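Local coordinates for aspartate--tRNA(Asp/Asn) ligase (PDB 1WYD), which catalyses the ATP-dependent attachment of L-aspartate to tRNA(Asp) and also to tRNA(Asn), as a non-discriminating class II aminoacyl-tRNA synthetase, at residues Q128-V133 / V414-P419; P159-S164 / V175-K180; E267-K272 / M405-G410. All coordinates share one frame; numbering follows the deposited sequence.

Contact 1. Residues Q128-V133 / V414-P419; sequences QEMQAV and VKEIVP. With SO4 (sulfate ion), chain G.
A thioether sulfur set against a main-chain carbonyl joins the two segments: Met130 SD lies 3.3 Å from Glu416 O. The oxygen sits almost on the extension of the CG-SD bond, at a CG-SD...O angle of about 165°, a direction consistent with a weak sulfur-oxygen (chalcogen) contact, although the separation is no shorter than ordinary van der Waals distance. Met130 reaches this position because its chain bends at chi2 (-54°) and again at chi3, carrying SD and CE off the helix toward the 414-419 turn. CE stays near the same carbonyl, 3.7 Å from Glu416 O, and comes within 4.2 Å of Glu416 OE1. The carboxylate itself is engaged by Arg117, to which OE2 is salt-bridged.

One helical turn further on, Val133 makes the apolar half of the contact. Its CG1, anti to the backbone N (chi1 -178°), projects over the backbone of Ile417, 4.1 Å from Ile417 O, and also meets Ile417 CG2 at 4.3 Å. Arg121 draws the turn together by hydrogen bonding to Lys415 O and Pro419 O. At its start the Val414 amide makes a weak bond to a sulfate, probably from the crystallisation liquor, which Ser413 and the Phe218 amide also hold.

The contact thus docks the first turns of helix 128-150 on the loop after helix 401-409. Met405 of that second helix touches both Val133 and Ile417, helix 258-264 covers Ala132, and strand 34-41 of the OB-fold domain reaches Gln128.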
loop_
_atom_site.group_PDB
_atom_site.type_symbol
_atom_site.label_atom_id
_atom_site.label_comp_id
_atom_site.label_asym_id
_atom_site.label_seq_id
_atom_site.Cartn_x
_atom_site.Cartn_y
_atom_site.Cartn_z
ATOM N N GLN B 128 8.165 23.511 -5.579
ATOM C CA GLN B 128 9.222 22.565 -6.005
ATOM C C GLN B 128 9.615 21.627 -4.878
ATOM O O GLN B 128 9.538 20.409 -5.015
ATOM C CB GLN B 128 10.422 23.309 -6.578
ATOM C CG GLN B 128 10.208 23.830 -8.007
ATOM C CD GLN B 128 9.683 22.760 -8.946
ATOM O OE1 GLN B 128 10.441 21.895 -9.393
ATOM N NE2 GLN B 128 8.394 22.815 -9.253
ATOM N N GLU B 129 9.965 22.207 -3.744
ATOM C CA GLU B 129 10.373 21.485 -2.549
ATOM C C GLU B 129 9.401 20.367 -2.120
ATOM O O GLU B 129 9.832 19.273 -1.776
ATOM C CB GLU B 129 10.569 22.481 -1.394
ATOM C CG GLU B 129 11.713 23.486 -1.540
ATOM C CD GLU B 129 11.488 24.603 -2.587
ATOM O OE1 GLU B 129 10.328 25.024 -2.837
ATOM O OE2 GLU B 129 12.508 25.090 -3.166
ATOM N N MET B 130 8.100 20.640 -2.135
ATOM C CA MET B 130 7.130 19.657 -1.677
ATOM C C MET B 130 6.963 18.598 -2.748
ATOM O O MET B 130 6.943 17.391 -2.458
ATOM C CB MET B 130 5.782 20.315 -1.349
ATOM C CG MET B 130 5.803 21.073 -0.055
ATOM S SD MET B 130 6.391 20.020 1.324
ATOM C CE MET B 130 7.405 21.332 2.321
ATOM N N GLN B 131 6.836 19.059 -3.980
ATOM C CA GLN B 131 6.841 18.161 -5.133
ATOM C C GLN B 131 7.972 17.137 -5.071
ATOM O O GLN B 131 7.733 15.952 -5.294
ATOM C CB GLN B 131 6.867 18.961 -6.445
ATOM C CG GLN B 131 5.528 19.523 -6.732
ATOM C CD GLN B 131 5.213 19.725 -8.195
ATOM O OE1 GLN B 131 4.679 20.773 -8.568
ATOM N NE2 GLN B 131 5.485 18.730 -9.019
ATOM N N ALA B 132 9.168 17.582 -4.681
ATOM C CA ALA B 132 10.339 16.685 -4.555
ATOM C C ALA B 132 10.149 15.647 -3.443
ATOM O O ALA B 132 10.566 14.484 -3.562
ATOM C CB ALA B 132 11.600 17.488 -4.316
ATOM N N VAL B 133 9.498 16.073 -2.365
ATOM C CA VAL B 133 9.188 15.174 -1.261
ATOM C C VAL B 133 8.228 14.098 -1.728
ATOM O O VAL B 133 8.412 12.928 -1.452
ATOM C CB VAL B 133 8.626 15.953 -0.038
ATOM C CG1 VAL B 133 8.350 15.025 1.135
ATOM C CG2 VAL B 133 9.619 17.016 0.363
ATOM N N VAL B 414 7.497 16.385 10.330
ATOM C CA VAL B 414 6.553 15.413 9.788
ATOM C C VAL B 414 5.328 16.061 9.129
ATOM O O VAL B 414 4.708 15.470 8.261
ATOM C CB VAL B 414 6.116 14.453 10.881
ATOM C CG1 VAL B 414 5.009 15.081 11.761
ATOM C CG2 VAL B 414 5.703 13.145 10.286
ATOM N N LYS B 415 4.999 17.284 9.518
ATOM C CA LYS B 415 3.839 17.948 8.918
ATOM C C LYS B 415 4.281 18.592 7.640
ATOM O O LYS B 415 3.482 19.064 6.861
ATOM C CB LYS B 415 3.261 19.015 9.848
ATOM C CG LYS B 415 2.971 18.533 11.258
ATOM C CD LYS B 415 3.245 19.677 12.258
ATOM C CE LYS B 415 2.133 20.705 12.217
ATOM N NZ LYS B 415 2.281 21.651 13.351
ATOM N N GLU B 416 5.584 18.646 7.453
ATOM C CA GLU B 416 6.118 19.078 6.188
ATOM C C GLU B 416 6.334 17.904 5.209
ATOM O O GLU B 416 6.581 18.125 4.026
ATOM C CB GLU B 416 7.395 19.842 6.422
ATOM C CG GLU B 416 7.273 20.932 7.443
ATOM C CD GLU B 416 7.873 22.218 6.953
ATOM O OE1 GLU B 416 8.903 22.171 6.203
ATOM O OE2 GLU B 416 7.316 23.275 7.330
ATOM N N ILE B 417 6.234 16.668 5.686
ATOM C CA ILE B 417 6.402 15.510 4.806
ATOM C C ILE B 417 5.038 14.940 4.387
ATOM O O ILE B 417 4.795 14.653 3.201
ATOM C CB ILE B 417 7.329 14.449 5.484
ATOM C CG1 ILE B 417 8.794 14.928 5.446
ATOM C CG2 ILE B 417 7.213 13.083 4.814
ATOM C CD1 ILE B 417 9.724 14.435 6.574
ATOM N N VAL B 418 4.127 14.831 5.358
ATOM C CA VAL B 418 2.847 14.213 5.084
ATOM C C VAL B 418 1.936 15.280 4.468
ATOM O O VAL B 418 1.654 16.311 5.100
ATOM C CB VAL B 418 2.260 13.563 6.347
ATOM C CG1 VAL B 418 0.845 13.069 6.124
ATOM C CG2 VAL B 418 3.164 12.461 6.834
ATOM N N PRO B 419 1.431 15.028 3.258
ATOM C CA PRO B 419 0.710 16.062 2.534
ATOM C C PRO B 419 -0.582 16.396 3.305
ATOM O O PRO B 419 -0.939 17.569 3.332
ATOM C CB PRO B 419 0.399 15.403 1.191
ATOM C CG PRO B 419 1.142 14.274 1.145
ATOM C CD PRO B 419 1.349 13.743 2.556
HETATM S S SO4 G . 6.662 18.165 13.968
HETATM O O1 SO4 G . 7.696 19.102 14.400
HETATM O O2 SO4 G . 5.661 18.020 15.047
HETATM O O3 SO4 G . 7.299 16.869 13.680
HETATM O O4 SO4 G . 6.025 18.697 12.760
#

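Contact 2. Residues P159-S164 / V175-K180; sequences PKIIAS and VIYFGK
The outer strands of a small three-stranded antiparallel sheet meet here above the strand that separates them. Ile161 on strand 161-162 stretches over the middle strand 180-184 to reach Val175 and Tyr177 on strand 174-177. Ile161 and Tyr177 both pack on Ala182 of the middle strand, whose small side chain probably allows the approach. The CA atoms of Ile161 and Val175 are 7.6 Å apart, so the contact belongs to the side chains alone.

Ile161 uses two branches. CD1, at the end of the longer one, touches Val175 CG1 at 4.2 Å and the near rim of the tyrosine at Tyr177 CD1, 4.1 Å away. The shorter branch, CG2, stands 4.1 Å above the plane of the Tyr177 ring, displaced toward its rim.

In class II synthetases the helix and strand of motif 1 end at a proline in the dimer interface. Pro159 fits that position: it packs on Phe420 of the second subunit, and Ile161 O accepts a hydrogen bond from Arg422 of that subunit. Strands 174-177 and 180-184 are joined by a type I' turn, Tyr177 to Lys180, in which Phe178 and Gly179 both have positive phi.

Tyr177 CG is anti to the backbone N (chi1 -175°), which turns one face of the ring toward the isoleucine, the two side chains crossing at an angle. On the opposite face, Phe178 CD2 lies 3.6 Å above the plane and over the ring centre; Phe173 of the second subunit also meets the ring. Tyr177 OH is hydrogen-bonded to Arg426 O of the second subunit.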
loop_
_atom_site.group_PDB
_atom_site.type_symbol
_atom_site.label_atom_id
_atom_site.label_comp_id
_atom_site.label_asym_id
_atom_site.label_seq_id
_atom_site.Cartn_x
_atom_site.Cartn_y
_atom_site.Cartn_z
ATOM N N PRO B 159 -6.411 -6.460 8.723
ATOM C CA PRO B 159 -7.569 -5.642 9.153
ATOM C C PRO B 159 -7.104 -4.392 9.885
ATOM O O PRO B 159 -6.151 -4.420 10.687
ATOM C CB PRO B 159 -8.318 -6.561 10.104
ATOM C CG PRO B 159 -7.901 -7.900 9.703
ATOM C CD PRO B 159 -6.442 -7.810 9.308
ATOM N N LYS B 160 -7.754 -3.288 9.569
ATOM C CA LYS B 160 -7.440 -2.044 10.231
ATOM C C LYS B 160 -8.392 -1.795 11.421
ATOM O O LYS B 160 -8.013 -1.127 12.384
ATOM C CB LYS B 160 -7.454 -0.876 9.236
ATOM C CG LYS B 160 -6.445 -0.980 8.090
ATOM C CD LYS B 160 -5.070 -1.299 8.641
ATOM C CE LYS B 160 -4.162 -1.884 7.608
ATOM N NZ LYS B 160 -2.917 -2.328 8.202
ATOM N N ILE B 161 -9.610 -2.312 11.338
ATOM C CA ILE B 161 -10.547 -2.255 12.454
ATOM C C ILE B 161 -10.505 -3.549 13.233
ATOM O O ILE B 161 -10.746 -4.618 12.655
ATOM C CB ILE B 161 -12.002 -2.026 11.974
ATOM C CG1 ILE B 161 -12.112 -0.656 11.323
ATOM C CG2 ILE B 161 -12.975 -2.147 13.184
ATOM C CD1 ILE B 161 -13.419 -0.409 10.656
ATOM N N ILE B 162 -10.224 -3.450 14.538
ATOM C CA ILE B 162 -10.019 -4.622 15.378
ATOM C C ILE B 162 -10.868 -4.583 16.643
ATOM O O ILE B 162 -11.313 -3.516 17.048
ATOM C CB ILE B 162 -8.552 -4.731 15.767
ATOM C CG1 ILE B 162 -8.105 -3.498 16.572
ATOM C CG2 ILE B 162 -7.686 -4.990 14.484
ATOM C CD1 ILE B 162 -6.677 -3.635 17.154
ATOM N N ALA B 163 -11.079 -5.737 17.260
ATOM C CA ALA B 163 -11.895 -5.796 18.447
ATOM C C ALA B 163 -11.198 -5.218 19.682
ATOM O O ALA B 163 -11.759 -4.387 20.359
ATOM C CB ALA B 163 -12.385 -7.206 18.709
ATOM N N SER B 164 -9.992 -5.681 19.989
ATOM C CA SER B 164 -9.306 -5.217 21.189
ATOM C C SER B 164 -7.842 -5.031 20.889
ATOM O O SER B 164 -7.341 -5.593 19.940
ATOM C CB SER B 164 -9.519 -6.181 22.365
ATOM O OG SER B 164 -9.059 -7.493 22.063
ATOM N N VAL B 175 -13.830 3.114 17.090
ATOM C CA VAL B 175 -14.680 3.067 15.904
ATOM C C VAL B 175 -16.070 2.492 16.289
ATOM O O VAL B 175 -16.179 1.426 16.902
ATOM C CB VAL B 175 -14.058 2.239 14.783
ATOM C CG1 VAL B 175 -14.928 2.334 13.470
ATOM C CG2 VAL B 175 -12.598 2.697 14.517
ATOM N N ILE B 176 -17.134 3.215 15.986
ATOM C CA ILE B 176 -18.462 2.661 16.259
ATOM C C ILE B 176 -18.803 1.734 15.072
ATOM O O ILE B 176 -19.057 2.195 13.953
ATOM C CB ILE B 176 -19.528 3.780 16.458
ATOM C CG1 ILE B 176 -19.048 4.899 17.415
ATOM C CG2 ILE B 176 -20.910 3.172 16.906
ATOM C CD1 ILE B 176 -18.406 4.389 18.726
ATOM N N TYR B 177 -18.815 0.432 15.340
ATOM C CA TYR B 177 -18.823 -0.593 14.303
ATOM C C TYR B 177 -20.029 -1.551 14.431
ATOM O O TYR B 177 -20.008 -2.519 15.199
ATOM C CB TYR B 177 -17.473 -1.359 14.386
ATOM C CG TYR B 177 -17.264 -2.390 13.313
ATOM C CD1 TYR B 177 -16.906 -2.013 12.009
ATOM C CD2 TYR B 177 -17.444 -3.738 13.586
ATOM C CE1 TYR B 177 -16.721 -2.964 10.983
ATOM C CE2 TYR B 177 -17.269 -4.706 12.588
ATOM C CZ TYR B 177 -16.906 -4.325 11.283
ATOM O OH TYR B 177 -16.736 -5.290 10.298
ATOM N N PHE B 178 -21.095 -1.274 13.692
ATOM C CA PHE B 178 -22.301 -2.106 13.762
ATOM C C PHE B 178 -22.694 -2.403 15.257
ATOM O O PHE B 178 -22.938 -3.565 15.660
ATOM C CB PHE B 178 -22.100 -3.399 12.954
ATOM C CG PHE B 178 -21.753 -3.179 11.483
ATOM C CD1 PHE B 178 -22.701 -2.680 10.592
ATOM C CD2 PHE B 178 -20.472 -3.497 11.001
ATOM C CE1 PHE B 178 -22.409 -2.489 9.253
ATOM C CE2 PHE B 178 -20.155 -3.346 9.653
ATOM C CZ PHE B 178 -21.104 -2.847 8.763
ATOM N N GLY B 179 -22.684 -1.342 16.070
ATOM C CA GLY B 179 -23.148 -1.419 17.456
ATOM C C GLY B 179 -22.116 -1.771 18.514
ATOM O O GLY B 179 -22.450 -2.028 19.678
ATOM N N LYS B 180 -20.853 -1.835 18.108
ATOM C CA LYS B 180 -19.806 -2.229 19.018
ATOM C C LYS B 180 -18.761 -1.137 19.026
ATOM O O LYS B 180 -18.651 -0.356 18.098
ATOM C CB LYS B 180 -19.214 -3.568 18.600
ATOM C CG LYS B 180 -20.217 -4.739 18.629
ATOM C CD LYS B 180 -19.439 -6.088 18.571
ATOM C CE LYS B 180 -20.337 -7.277 18.124
ATOM N NZ LYS B 180 -19.798 -8.071 16.963
#

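Contact 3. Residues E267-K272 / M405-G410; sequences EPPEVK and MVMLTG
Met407 lays its side chain against Pro269, and the contact can be followed along it. CB leaves the helix to one side of the proline loop and carries CG anti to the backbone N (chi1 172°). CG is the first atom to touch, 3.8 Å from Pro269 CG and 3.9 Å from Pro269 CD. The chain then runs on extended; SD passes the ring more loosely, at 4.5 Å from Pro269 CG. The terminal methyl closes in again, with Met407 CE 3.4 Å from Pro269 CG, tighter than a usual carbon-carbon contact. The methionine and the pyrrolidine ring therefore cross at a slant, with Pro269 CG and CD the ring atoms nearest the thioether chain. Strand 316-320 supplies a further neighbour for Met407 through Leu316.

The main chain of Met407 is covered as well. Its carbonyl oxygen faces Pro269 CD at 3.5 Å and Pro268 CB at 3.7 Å, while the hydroxyl of Tyr266 satisfies it with a hydrogen bond. Pro268 CB also reaches Leu408 CD2, whose side chain otherwise packs on helix 235-256. With an alanine in place of Pro269, CG and CD are gone, and the end of Met407 would probably lose one of the surfaces that hold it, opening a gap beside CE and letting the methyl turn more freely.

Within the helix, Thr409 OG1 donates to Met405 O at 2.6 Å, from 42° above the carbonyl plane. Gly410, with positive phi, then takes the chain out of the helix. Helix 401-409 follows strand 394-400, and the residues predicted to bind ATP, Gly400 to Arg403, span the junction of the two; this strand-helix unit is motif 3 of the class II synthetase catalytic domain.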
loop_
_atom_site.group_PDB
_atom_site.type_symbol
_atom_site.label_atom_id
_atom_site.label_comp_id
_atom_site.label_asym_id
_atom_site.label_seq_id
_atom_site.Cartn_x
_atom_site.Cartn_y
_atom_site.Cartn_z
ATOM N N GLU B 267 21.695 15.402 0.900
ATOM C CA GLU B 267 22.390 14.177 0.534
ATOM C C GLU B 267 22.071 13.179 1.631
ATOM O O GLU B 267 22.479 13.384 2.767
ATOM C CB GLU B 267 23.895 14.454 0.481
ATOM C CG GLU B 267 24.797 13.227 0.312
ATOM C CD GLU B 267 24.854 12.720 -1.136
ATOM O OE1 GLU B 267 24.105 13.275 -2.002
ATOM O OE2 GLU B 267 25.642 11.758 -1.415
ATOM N N PRO B 268 21.302 12.130 1.334
ATOM C CA PRO B 268 21.011 11.096 2.342
ATOM C C PRO B 268 22.291 10.413 2.834
ATOM O O PRO B 268 23.248 10.328 2.081
ATOM C CB PRO B 268 20.130 10.089 1.592
ATOM C CG PRO B 268 20.173 10.476 0.173
ATOM C CD PRO B 268 20.662 11.856 0.042
ATOM N N PRO B 269 22.330 9.934 4.069
ATOM C CA PRO B 269 23.558 9.296 4.573
ATOM C C PRO B 269 23.972 8.101 3.716
ATOM O O PRO B 269 23.138 7.555 2.993
ATOM C CB PRO B 269 23.154 8.820 5.972
ATOM C CG PRO B 269 21.681 8.778 5.907
ATOM C CD PRO B 269 21.262 9.953 5.084
ATOM N N GLU B 270 25.250 7.723 3.785
ATOM C CA GLU B 270 25.699 6.410 3.331
ATOM C C GLU B 270 25.179 5.367 4.304
ATOM O O GLU B 270 25.187 5.569 5.532
ATOM C CB GLU B 270 27.247 6.336 3.275
ATOM N N VAL B 271 24.720 4.260 3.729
ATOM C CA VAL B 271 24.391 3.059 4.476
ATOM C C VAL B 271 25.592 2.115 4.351
ATOM O O VAL B 271 25.758 1.408 3.339
ATOM C CB VAL B 271 23.066 2.372 3.981
ATOM C CG1 VAL B 271 22.808 1.080 4.766
ATOM C CG2 VAL B 271 21.853 3.328 4.097
ATOM N N LYS B 272 26.429 2.148 5.389
ATOM C CA LYS B 272 27.580 1.266 5.506
ATOM C C LYS B 272 27.079 -0.041 6.124
ATOM O O LYS B 272 26.220 -0.019 7.017
ATOM C CB LYS B 272 28.681 1.922 6.367
ATOM N N MET B 405 11.386 9.339 5.827
ATOM C CA MET B 405 11.533 10.452 4.907
ATOM C C MET B 405 12.507 11.570 5.376
ATOM O O MET B 405 13.144 12.214 4.535
ATOM C CB MET B 405 10.181 10.984 4.508
ATOM C CG MET B 405 9.463 10.043 3.556
ATOM S SD MET B 405 10.162 10.084 1.868
ATOM C CE MET B 405 10.065 11.754 1.385
ATOM N N VAL B 406 12.629 11.760 6.702
ATOM C CA VAL B 406 13.590 12.700 7.281
ATOM C C VAL B 406 15.014 12.338 6.865
ATOM O O VAL B 406 15.815 13.210 6.484
ATOM C CB VAL B 406 13.543 12.685 8.806
ATOM C CG1 VAL B 406 14.653 13.547 9.392
ATOM C CG2 VAL B 406 12.164 13.152 9.309
ATOM N N MET B 407 15.327 11.047 6.932
ATOM C CA MET B 407 16.619 10.541 6.499
ATOM C C MET B 407 16.804 10.710 4.973
ATOM O O MET B 407 17.926 10.810 4.467
ATOM C CB MET B 407 16.757 9.068 6.974
ATOM C CG MET B 407 17.955 8.330 6.438
ATOM S SD MET B 407 17.854 6.555 6.754
ATOM C CE MET B 407 19.623 6.282 6.854
ATOM N N LEU B 408 15.715 10.756 4.227
ATOM C CA LEU B 408 15.835 10.878 2.776
ATOM C C LEU B 408 15.667 12.277 2.194
ATOM O O LEU B 408 15.814 12.449 0.976
ATOM C CB LEU B 408 14.894 9.913 2.049
ATOM C CG LEU B 408 14.962 8.435 2.410
ATOM C CD1 LEU B 408 13.805 7.785 1.715
ATOM C CD2 LEU B 408 16.301 7.829 1.891
ATOM N N THR B 409 15.382 13.281 3.022
ATOM C CA THR B 409 15.121 14.620 2.486
ATOM C C THR B 409 15.779 15.730 3.280
ATOM O O THR B 409 16.028 16.808 2.763
ATOM C CB THR B 409 13.606 14.887 2.477
ATOM O OG1 THR B 409 13.106 14.688 3.811
ATOM C CG2 THR B 409 12.899 13.848 1.638
ATOM N N GLY B 410 16.029 15.469 4.561
ATOM C CA GLY B 410 16.495 16.513 5.447
ATOM C C GLY B 410 15.382 17.276 6.163
ATOM O O GLY B 410 15.673 18.005 7.150
#

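From the N terminus, the OB-fold domain comes first, and contact 1 opens at the start of helix 128-150. Contact 2 follows and closes soon afterwards, joining the outer strands of a small sheet at the dimer interface. Contact 3 opens later and ties the loop before strand 276-279 to helix 401-409. Contact 1 closes last, tying helix 128-150 to the loop after helix 401-409, so both others nest inside its long loop, in series and without crossing. Contacts 1 and 3 touch, Met405 lying against both halves of contact 1 and Val406 against Ile417. Contact 2 stands apart, its centre about 32 Å from that of contact 1 and about 38 Å from that of contact 3.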